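Side-chain contacts in PrgB (PDB 6EVU), which promotes cell aggregation, biofilm formation and conjugation in Enterococcus faecalis by binding and compacting DNA, this chain being its adhesin domain: residues Q234-G237 with K238-P242; L103-K106 with N107-V110; S65-I68 with F69-L72. One frame throughout, in Å; residues are numbered along the deposited sequence.

Contact 1: residues Q234-G237 with K238-P242; sequences QADG and KFYSP
This contact is a beta hairpin closed by a type I turn with a G1 beta bulge. The turn runs from Gln234 to Gly237, and Tyr240 of the returning strand reaches back to Asp236 in it. The turn is closed by Gly237 N bonding to Gln234 O. Across the bulge, Gln234 N donates to Lys238 O at 2.8 Å, meeting the carbonyl almost end-on. Gly237 has a positive phi of 88°, which lets the chain swing into the second strand.

Both oxygens of the Asp236 carboxylate bond to the returning segment. OD1 accepts from Lys238 N at 3.0 Å, nearly in line with its C-O bond. OD2 takes the hydroxyl of Tyr240, with OH to OD2 at 2.7 Å, on its syn side and 27° out of the carboxylate plane. Asp236 CG stands between the backbone N and the carbonyl carbon (chi1 56°), and this points the acid forward, toward the returning strand. Two donors thus hold the rotation of the group. Lys238 NZ lies 4.1 Å from Asp236 OD2, beyond a salt bridge, and it pairs instead with Asp168. The nearby positive charge would probably still favour the ionised acid.

Gln234 CG sits over one face of the Tyr240 ring, 3.7 Å from the centroid, in a CH-pi contact. The Gln234 chain bends at chi2, and CD comes against Pro242 CG.

The hairpin joins strands 232-233 and 239-240 and lies against strand 211-215. Phe239 shares backbone hydrogen bonds with Val214 and stacks its ring on Phe223. Tyr240 also packs on Ala211 and Phe213 of strand 211-215, and Lys238 makes a cation-pi contact with Phe213.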
ATOM      1  N   GLN A 234      -3.991   3.756  16.069  1.00 50.01           N
ATOM      2  CA  GLN A 234      -4.679   4.948  16.540  1.00 54.42           C
ATOM      3  C   GLN A 234      -6.070   4.605  17.051  1.00 52.87           C
ATOM      4  O   GLN A 234      -6.564   3.484  16.896  1.00 54.21           O
ATOM      5  CB  GLN A 234      -4.774   5.979  15.419  1.00 54.42           C
ATOM      6  CG  GLN A 234      -3.427   6.304  14.886  1.00 52.17           C
ATOM      7  CD  GLN A 234      -2.531   6.796  15.983  1.00 52.86           C
ATOM      8  OE1 GLN A 234      -1.411   6.328  16.144  1.00 60.29           O
ATOM      9  NE2 GLN A 234      -3.029   7.745  16.771  1.00 62.29           N
ATOM     10  N   ALA A 235      -6.723   5.617  17.629  1.00 60.95           N
ATOM     11  CA  ALA A 235      -8.035   5.394  18.221  1.00 59.40           C
ATOM     12  C   ALA A 235      -9.048   4.962  17.180  1.00 56.95           C
ATOM     13  O   ALA A 235     -10.024   4.280  17.514  1.00 58.82           O
ATOM     14  CB  ALA A 235      -8.528   6.660  18.927  1.00 56.52           C
ATOM     15  N   ASP A 236      -8.828   5.328  15.916  1.00 51.43           N
ATOM     16  CA  ASP A 236      -9.757   4.981  14.850  1.00 54.83           C
ATOM     17  C   ASP A 236      -9.506   3.590  14.269  1.00 48.87           C
ATOM     18  O   ASP A 236     -10.160   3.219  13.282  1.00 49.24           O
ATOM     19  CB  ASP A 236      -9.717   6.050  13.745  1.00 58.45           C
ATOM     20  CG  ASP A 236      -8.316   6.276  13.173  1.00 60.50           C
ATOM     21  OD1 ASP A 236      -7.537   5.311  13.131  1.00 55.39           O
ATOM     22  OD2 ASP A 236      -8.007   7.417  12.747  1.00 57.66           O
ATOM     23  N   GLY A 237      -8.580   2.812  14.854  1.00 52.74           N
ATOM     24  CA  GLY A 237      -8.348   1.445  14.442  1.00 47.53           C
ATOM     25  C   GLY A 237      -7.337   1.298  13.331  1.00 48.52           C
ATOM     26  O   GLY A 237      -6.990   0.167  12.964  1.00 52.91           O
ATOM     27  N   LYS A 238      -6.841   2.403  12.800  1.00 45.83           N
ATOM     28  CA  LYS A 238      -5.869   2.399  11.726  1.00 46.22           C
ATOM     29  C   LYS A 238      -4.455   2.598  12.271  1.00 48.26           C
ATOM     30  O   LYS A 238      -4.243   3.086  13.389  1.00 41.32           O
ATOM     31  CB  LYS A 238      -6.200   3.501  10.716  1.00 47.01           C
ATOM     32  CG  LYS A 238      -7.631   3.433  10.132  1.00 38.33           C
ATOM     33  CD  LYS A 238      -7.945   4.737   9.415  1.00 40.48           C
ATOM     34  CE  LYS A 238      -9.473   4.944   9.278  1.00 50.42           C
ATOM     35  NZ  LYS A 238      -9.840   6.394   9.224  1.00 51.46           N
ATOM     36  N   PHE A 239      -3.484   2.258  11.446  1.00 35.67           N
ATOM     37  CA  PHE A 239      -2.079   2.318  11.808  1.00 45.58           C
ATOM     38  C   PHE A 239      -1.431   3.395  10.937  1.00 44.73           C
ATOM     39  O   PHE A 239      -1.343   3.230   9.717  1.00 39.51           O
ATOM     40  CB  PHE A 239      -1.448   0.943  11.602  1.00 38.68           C
ATOM     41  CG  PHE A 239      -2.094  -0.180  12.411  1.00 39.94           C
ATOM     42  CD1 PHE A 239      -3.219  -0.857  11.955  1.00 36.75           C
ATOM     43  CD2 PHE A 239      -1.548  -0.573  13.647  1.00 39.91           C
ATOM     44  CE1 PHE A 239      -3.784  -1.921  12.682  1.00 43.07           C
ATOM     45  CE2 PHE A 239      -2.115  -1.625  14.376  1.00 47.88           C
ATOM     46  CZ  PHE A 239      -3.231  -2.293  13.907  1.00 37.69           C
ATOM     47  N   TYR A 240      -1.003   4.494  11.556  1.00 42.70           N
ATOM     48  CA  TYR A 240      -0.285   5.549  10.860  1.00 39.65           C
ATOM     49  C   TYR A 240       0.401   6.453  11.870  1.00 51.87           C
ATOM     50  O   TYR A 240       0.224   6.316  13.086  1.00 59.97           O
ATOM     51  CB  TYR A 240      -1.214   6.378   9.966  1.00 41.78           C
ATOM     52  CG  TYR A 240      -2.363   7.001  10.732  1.00 40.84           C
ATOM     53  CD1 TYR A 240      -3.528   6.278  10.980  1.00 44.04           C
ATOM     54  CD2 TYR A 240      -2.287   8.299  11.221  1.00 41.15           C
ATOM     55  CE1 TYR A 240      -4.611   6.827  11.651  1.00 43.80           C
ATOM     56  CE2 TYR A 240      -3.383   8.877  11.940  1.00 46.33           C
ATOM     57  CZ  TYR A 240      -4.549   8.127  12.137  1.00 46.46           C
ATOM     58  OH  TYR A 240      -5.628   8.671  12.821  1.00 50.21           O
ATOM     59  N   SER A 241       1.188   7.392  11.353  1.00 45.28           N
ATOM     60  CA  SER A 241       1.797   8.385  12.230  1.00 47.12           C
ATOM     61  C   SER A 241       0.826   9.533  12.417  1.00 49.75           C
ATOM     62  O   SER A 241       0.484  10.211  11.433  1.00 47.09           O
ATOM     63  CB  SER A 241       3.116   8.912  11.682  1.00 53.21           C
ATOM     64  OG  SER A 241       3.563  10.040  12.459  1.00 52.43           O
ATOM     65  N   PRO A 242       0.370   9.795  13.642  1.00 54.26           N
ATOM     66  CA  PRO A 242      -0.553  10.912  13.876  1.00 59.44           C
ATOM     67  C   PRO A 242       0.108  12.278  13.857  1.00 56.88           C
ATOM     68  O   PRO A 242      -0.587  13.273  14.067  1.00 57.65           O
ATOM     69  CB  PRO A 242      -1.123  10.616  15.274  1.00 62.86           C
ATOM     70  CG  PRO A 242      -0.389   9.401  15.780  1.00 62.68           C
ATOM     71  CD  PRO A 242       0.777   9.131  14.889  1.00 56.16           C
TER

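Contact 2: residues L103-K106 with N107-V110; sequences LLEK and NKPV
Lys108 N donates to Glu105 O at 3.2 Å and closes a type II beta turn from Glu105 to Lys108. The bond is bent, and the donor stands 39° out of the carbonyl plane. Asn107, third in the turn, has the positive phi (66°) usual at this position of a type II turn.

On one side of the turn the Glu105 and Lys108 side chains run to a common end. Both are extended beyond CG, and Lys108 CD packs on Glu105 CB at 3.7 Å. Their charged ends make a long salt bridge, Glu105 OE2 to Lys108 NZ at 3.7 Å. A water also bridges the pair, donating to Glu105 OE1 and accepting from Lys108 NZ. A second water joins Lys108 NZ to Lys106 O. The lysine thus reaches the acid directly, though at long range, and the backbone of the turn through water. Glu105 OE1 also has a weak, long ion pair with Lys50.

Two waters link the two arms of the turn. One donates to Glu105 O at 2.7 Å and also to Lys108 O. Another accepts from Glu105 N at 2.9 Å and lies close to Lys108 O. Lys106 bends at chi2 (66°) and chi4, and a further water bridges its NZ to Asn107 N.

Further from the turn, Leu104 CD2 meets Val110 CG2 at 3.6 Å. The two side chains cross at about a right angle and form the buried end of the contact.

The turn connects strand 99-104 to strand 110-115, which belong to different sheets. Leu104 bonds by its backbone to Leu145 and packs on Ala147 of strand 145-150. Val110 bonds by its backbone to Tyr133 of strand 124-137 and touches Phe149 of strand 145-150.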
ATOM      1  N   LEU A 103     -10.101   1.499 -13.542  1.00 22.64           N
ATOM      2  CA  LEU A 103     -10.979   2.201 -12.596  1.00 24.98           C
ATOM      3  C   LEU A 103     -11.401   1.211 -11.519  1.00 27.71           C
ATOM      4  O   LEU A 103     -11.892   0.118 -11.852  1.00 30.69           O
ATOM      5  CB  LEU A 103     -12.235   2.739 -13.301  1.00 24.83           C
ATOM      6  CG  LEU A 103     -13.103   3.615 -12.371  1.00 24.74           C
ATOM      7  CD1 LEU A 103     -12.561   5.016 -12.301  1.00 24.18           C
ATOM      8  CD2 LEU A 103     -14.515   3.759 -13.009  1.00 26.70           C
ATOM      9  N   LEU A 104     -11.237   1.572 -10.230  1.00 21.53           N
ATOM     10  CA  LEU A 104     -11.756   0.746  -9.131  1.00 22.58           C
ATOM     11  C   LEU A 104     -13.085   1.309  -8.657  1.00 24.14           C
ATOM     12  O   LEU A 104     -13.227   2.521  -8.438  1.00 23.50           O
ATOM     13  CB  LEU A 104     -10.807   0.678  -7.921  1.00 22.15           C
ATOM     14  CG  LEU A 104      -9.386   0.179  -8.245  1.00 25.08           C
ATOM     15  CD1 LEU A 104      -8.616   0.220  -6.913  1.00 27.31           C
ATOM     16  CD2 LEU A 104      -9.473  -1.205  -8.766  1.00 29.64           C
ATOM     17  N   GLU A 105     -14.075   0.418  -8.498  1.00 25.45           N
ATOM     18  CA  GLU A 105     -15.413   0.838  -8.121  1.00 25.84           C
ATOM     19  C   GLU A 105     -15.860  -0.010  -6.947  1.00 24.53           C
ATOM     20  O   GLU A 105     -15.434  -1.158  -6.795  1.00 28.61           O
ATOM     21  CB  GLU A 105     -16.407   0.667  -9.301  1.00 28.83           C
ATOM     22  CG  GLU A 105     -16.001   1.537 -10.516  1.00 28.47           C
ATOM     23  CD  GLU A 105     -16.972   1.335 -11.652  1.00 37.54           C
ATOM     24  OE1 GLU A 105     -16.706   0.525 -12.581  1.00 34.43           O
ATOM     25  OE2 GLU A 105     -18.041   1.959 -11.577  1.00 41.80           O
ATOM     26  N   LYS A 106     -16.786   0.553  -6.159  1.00 28.74           N
ATOM     27  CA  LYS A 106     -17.342  -0.173  -5.041  1.00 34.31           C
ATOM     28  C   LYS A 106     -17.964  -1.475  -5.539  1.00 30.55           C
ATOM     29  O   LYS A 106     -18.656  -1.487  -6.567  1.00 29.16           O
ATOM     30  CB  LYS A 106     -18.413   0.694  -4.358  1.00 36.61           C
ATOM     31  CG  LYS A 106     -18.763   0.240  -2.929  1.00 36.23           C
ATOM     32  CD  LYS A 106     -17.602   0.396  -1.967  1.00 48.06           C
ATOM     33  CE  LYS A 106     -17.920  -0.097  -0.529  1.00 59.27           C
ATOM     34  NZ  LYS A 106     -17.839  -1.576  -0.258  1.00 51.91           N
ATOM     35  N   ASN A 107     -17.713  -2.538  -4.789  1.00 31.32           N
ATOM     36  CA  ASN A 107     -18.268  -3.884  -4.948  1.00 30.64           C
ATOM     37  C   ASN A 107     -17.821  -4.578  -6.216  1.00 37.95           C
ATOM     38  O   ASN A 107     -18.495  -5.513  -6.670  1.00 36.31           O
ATOM     39  CB  ASN A 107     -19.815  -3.869  -4.915  1.00 34.50           C
ATOM     40  CG  ASN A 107     -20.362  -3.238  -3.665  1.00 45.13           C
ATOM     41  OD1 ASN A 107     -19.936  -3.585  -2.552  1.00 51.44           O
ATOM     42  ND2 ASN A 107     -21.294  -2.277  -3.829  1.00 49.04           N
ATOM     43  N   LYS A 108     -16.721  -4.124  -6.837  1.00 28.23           N
ATOM     44  CA  LYS A 108     -16.210  -4.716  -8.074  1.00 28.58           C
ATOM     45  C   LYS A 108     -14.711  -4.987  -7.896  1.00 28.74           C
ATOM     46  O   LYS A 108     -13.874  -4.181  -8.333  1.00 28.10           O
ATOM     47  CB  LYS A 108     -16.467  -3.775  -9.246  1.00 28.47           C
ATOM     48  CG  LYS A 108     -17.983  -3.592  -9.495  1.00 30.88           C
ATOM     49  CD  LYS A 108     -18.309  -2.394 -10.330  1.00 32.96           C
ATOM     50  CE  LYS A 108     -19.861  -2.224 -10.385  1.00 35.93           C
ATOM     51  NZ  LYS A 108     -20.301  -0.816 -10.812  1.00 36.59           N
ATOM     52  N   PRO A 109     -14.348  -6.106  -7.252  1.00 29.49           N
ATOM     53  CA  PRO A 109     -12.929  -6.426  -7.030  1.00 26.48           C
ATOM     54  C   PRO A 109     -12.230  -6.697  -8.352  1.00 28.89           C
ATOM     55  O   PRO A 109     -12.819  -7.251  -9.275  1.00 29.14           O
ATOM     56  CB  PRO A 109     -12.959  -7.683  -6.146  1.00 31.31           C
ATOM     57  CG  PRO A 109     -14.380  -8.202  -6.255  1.00 36.05           C
ATOM     58  CD  PRO A 109     -15.278  -7.084  -6.645  1.00 36.80           C
ATOM     59  N   VAL A 110     -10.990  -6.219  -8.457  1.00 24.00           N
ATOM     60  CA  VAL A 110     -10.212  -6.324  -9.687  1.00 24.51           C
ATOM     61  C   VAL A 110      -9.074  -7.289  -9.413  1.00 24.38           C
ATOM     62  O   VAL A 110      -8.294  -7.106  -8.460  1.00 25.99           O
ATOM     63  CB  VAL A 110      -9.689  -4.945 -10.106  1.00 24.22           C
ATOM     64  CG1 VAL A 110      -8.717  -5.109 -11.267  1.00 27.55           C
ATOM     65  CG2 VAL A 110     -10.922  -4.073 -10.429  1.00 27.15           C
TER
HETATM   66  O   HOH W   1     -13.645  -1.961 -10.017  1.00 27.86           O
HETATM   67  O   HOH W   2     -12.913  -2.103  -6.581  1.00 27.12           O
HETATM   68  O   HOH W   3     -19.226  -0.529 -13.221  1.00 45.62           O
HETATM   69  O   HOH W   4     -16.180  -2.621  -2.344  1.00 35.26           O
HETATM   70  O   HOH W   5     -20.144   0.605  -8.372  1.00 46.22           O

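Contact 3: residues S65-I68 with F69-L72; sequences SKDI and FTKL
Thr70 OG1 donates to Asp67 OD1 at 2.6 Å, on the syn side and 25° out of the carboxylate plane. Thr70 N donates to the other oxygen, Asp67 OD2, at 2.9 Å, from well above that plane. With chi1 at 61° the Asp67 carboxylate swings in over the first turn of the helix. The two bonds fix its rotation.

This makes Asp67 the N-cap of helix 68-72. Its side chain satisfies an N-H of the first turn, and its negative charge probably interacts well with the helix dipole. The backbone helix bonds begin here, from Lys71 N to Asp67 O at 3.1 Å and from Leu72 N to Ile68 O at 2.9 Å.

Ahead of the cap, Thr70 CG2 comes to 3.2 Å from Ser65 O. That carbonyl oxygen is buried by the contact and has no polar partner in the model. Lys71 runs extended back along the turn, and its CE meets Lys66 O at 3.4 Å. The amines of Lys66 and Lys71 lie near each other, like charges, and both bond to Asn58, Lys66 NZ to its O and Lys71 NZ to its OD1.

On the apolar side, Ile68 CG2 stands over the centre of the Phe69 ring, 4.1 Å from the centroid, in a CH-pi contact. Ile68, Phe69 and Leu72 all touch Phe158 of strand 157-160. Phe69 also packs on Trp301 of strand 299-302, and a bound Tris molecule, probably from the crystallisation liquor, lies about 4 Å from its side chain.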
ATOM      1  N   SER A  65       1.801  19.857 -12.780  1.00 43.46           N
ATOM      2  CA  SER A  65       2.892  18.907 -12.967  1.00 42.71           C
ATOM      3  C   SER A  65       2.347  17.626 -13.557  1.00 37.38           C
ATOM      4  O   SER A  65       1.164  17.318 -13.420  1.00 34.64           O
ATOM      5  CB  SER A  65       3.569  18.585 -11.642  1.00 47.52           C
ATOM      6  OG  SER A  65       4.046  19.784 -11.041  1.00 66.50           O
ATOM      7  N   LYS A  66       3.229  16.859 -14.193  1.00 42.97           N
ATOM      8  CA  LYS A  66       2.833  15.635 -14.878  1.00 44.46           C
ATOM      9  C   LYS A  66       3.295  14.388 -14.149  1.00 39.15           C
ATOM     10  O   LYS A  66       3.432  13.327 -14.766  1.00 41.97           O
ATOM     11  CB  LYS A  66       3.353  15.631 -16.308  1.00 51.70           C
ATOM     12  CG  LYS A  66       2.783  16.773 -17.157  1.00 61.45           C
ATOM     13  CD  LYS A  66       1.621  16.309 -18.032  1.00 70.71           C
ATOM     14  CE  LYS A  66       2.015  15.202 -19.005  1.00 75.38           C
ATOM     15  NZ  LYS A  66       0.829  14.706 -19.768  1.00 74.45           N
ATOM     16  N   ASP A  67       3.520  14.489 -12.846  1.00 34.10           N
ATOM     17  CA  ASP A  67       3.875  13.296 -12.104  1.00 36.64           C
ATOM     18  C   ASP A  67       2.671  12.369 -12.055  1.00 40.50           C
ATOM     19  O   ASP A  67       1.530  12.796 -12.249  1.00 32.26           O
ATOM     20  CB  ASP A  67       4.324  13.690 -10.706  1.00 41.25           C
ATOM     21  CG  ASP A  67       3.215  14.411  -9.940  1.00 46.58           C
ATOM     22  OD1 ASP A  67       2.936  15.614 -10.228  1.00 42.17           O
ATOM     23  OD2 ASP A  67       2.600  13.770  -9.062  1.00 40.07           O
ATOM     24  N   ILE A  68       2.920  11.094 -11.732  1.00 32.59           N
ATOM     25  CA  ILE A  68       1.848  10.094 -11.678  1.00 30.82           C
ATOM     26  C   ILE A  68       0.806  10.433 -10.631  1.00 27.50           C
ATOM     27  O   ILE A  68      -0.388  10.097 -10.791  1.00 28.44           O
ATOM     28  CB  ILE A  68       2.456   8.678 -11.470  1.00 27.98           C
ATOM     29  CG1 ILE A  68       1.364   7.631 -11.750  1.00 31.38           C
ATOM     30  CG2 ILE A  68       3.141   8.534 -10.057  1.00 34.99           C
ATOM     31  CD1 ILE A  68       1.938   6.260 -12.007  1.00 38.81           C
ATOM     32  N   PHE A  69       1.211  11.053  -9.507  1.00 29.24           N
ATOM     33  CA  PHE A  69       0.222  11.341  -8.477  1.00 31.20           C
ATOM     34  C   PHE A  69      -0.757  12.389  -8.972  1.00 26.71           C
ATOM     35  O   PHE A  69      -1.949  12.332  -8.651  1.00 27.15           O
ATOM     36  CB  PHE A  69       0.924  11.780  -7.181  1.00 31.45           C
ATOM     37  CG  PHE A  69       1.936  10.768  -6.673  1.00 30.94           C
ATOM     38  CD1 PHE A  69       1.506   9.611  -6.057  1.00 32.60           C
ATOM     39  CD2 PHE A  69       3.303  10.994  -6.830  1.00 38.23           C
ATOM     40  CE1 PHE A  69       2.386   8.671  -5.626  1.00 35.27           C
ATOM     41  CE2 PHE A  69       4.236  10.048  -6.377  1.00 41.12           C
ATOM     42  CZ  PHE A  69       3.759   8.880  -5.767  1.00 33.11           C
ATOM     43  N   THR A  70      -0.246  13.402  -9.680  1.00 29.40           N
ATOM     44  CA  THR A  70      -1.124  14.439 -10.201  1.00 28.31           C
ATOM     45  C   THR A  70      -2.091  13.830 -11.207  1.00 30.20           C
ATOM     46  O   THR A  70      -3.283  14.142 -11.178  1.00 29.68           O
ATOM     47  CB  THR A  70      -0.291  15.565 -10.806  1.00 32.49           C
ATOM     48  OG1 THR A  70       0.452  16.215  -9.752  1.00 32.74           O
ATOM     49  CG2 THR A  70      -1.208  16.625 -11.463  1.00 32.77           C
ATOM     50  N   LYS A  71      -1.600  12.944 -12.078  1.00 28.67           N
ATOM     51  CA  LYS A  71      -2.476  12.243 -13.012  1.00 30.36           C
ATOM     52  C   LYS A  71      -3.555  11.433 -12.295  1.00 29.15           C
ATOM     53  O   LYS A  71      -4.697  11.331 -12.790  1.00 27.57           O
ATOM     54  CB  LYS A  71      -1.651  11.342 -13.936  1.00 27.23           C
ATOM     55  CG  LYS A  71      -0.794  12.166 -14.905  1.00 27.69           C
ATOM     56  CD  LYS A  71       0.090  11.227 -15.749  1.00 35.64           C
ATOM     57  CE  LYS A  71       0.972  12.031 -16.726  1.00 37.45           C
ATOM     58  NZ  LYS A  71       1.713  11.028 -17.585  1.00 41.24           N
ATOM     59  N   LEU A  72      -3.205  10.826 -11.177  1.00 26.38           N
ATOM     60  CA  LEU A  72      -4.149  10.053 -10.394  1.00 24.96           C
ATOM     61  C   LEU A  72      -5.258  10.874  -9.761  1.00 24.48           C
ATOM     62  O   LEU A  72      -6.361  10.408  -9.634  1.00 25.51           O
ATOM     63  CB  LEU A  72      -3.436   9.239  -9.326  1.00 23.69           C
ATOM     64  CG  LEU A  72      -2.726   8.005  -9.844  1.00 24.48           C
ATOM     65  CD1 LEU A  72      -1.755   7.478  -8.817  1.00 31.51           C
ATOM     66  CD2 LEU A  72      -3.727   6.942 -10.242  1.00 28.24           C
TER

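Overall arrangement
From the N terminus the order is contact 3, contact 2, contact 1. The three follow in series, and none nests in or crosses another. Contact 3 starts helix 68-72 after the loop that follows helix 54-57, and seats it on strands 157-160 and 299-302 of the six-stranded sheet. Contact 2 closes the turn from strand 99-104 of that sheet to strand 110-115 of the nine-stranded one. Contact 1 closes the small two-stranded hairpin beside strand 211-215, also of the nine-stranded sheet. Contacts 2 and 3 come to about 9 Å at their nearest atoms. Contact 1 is about 25 Å from contact 2 and 27 Å from contact 3, centre to centre.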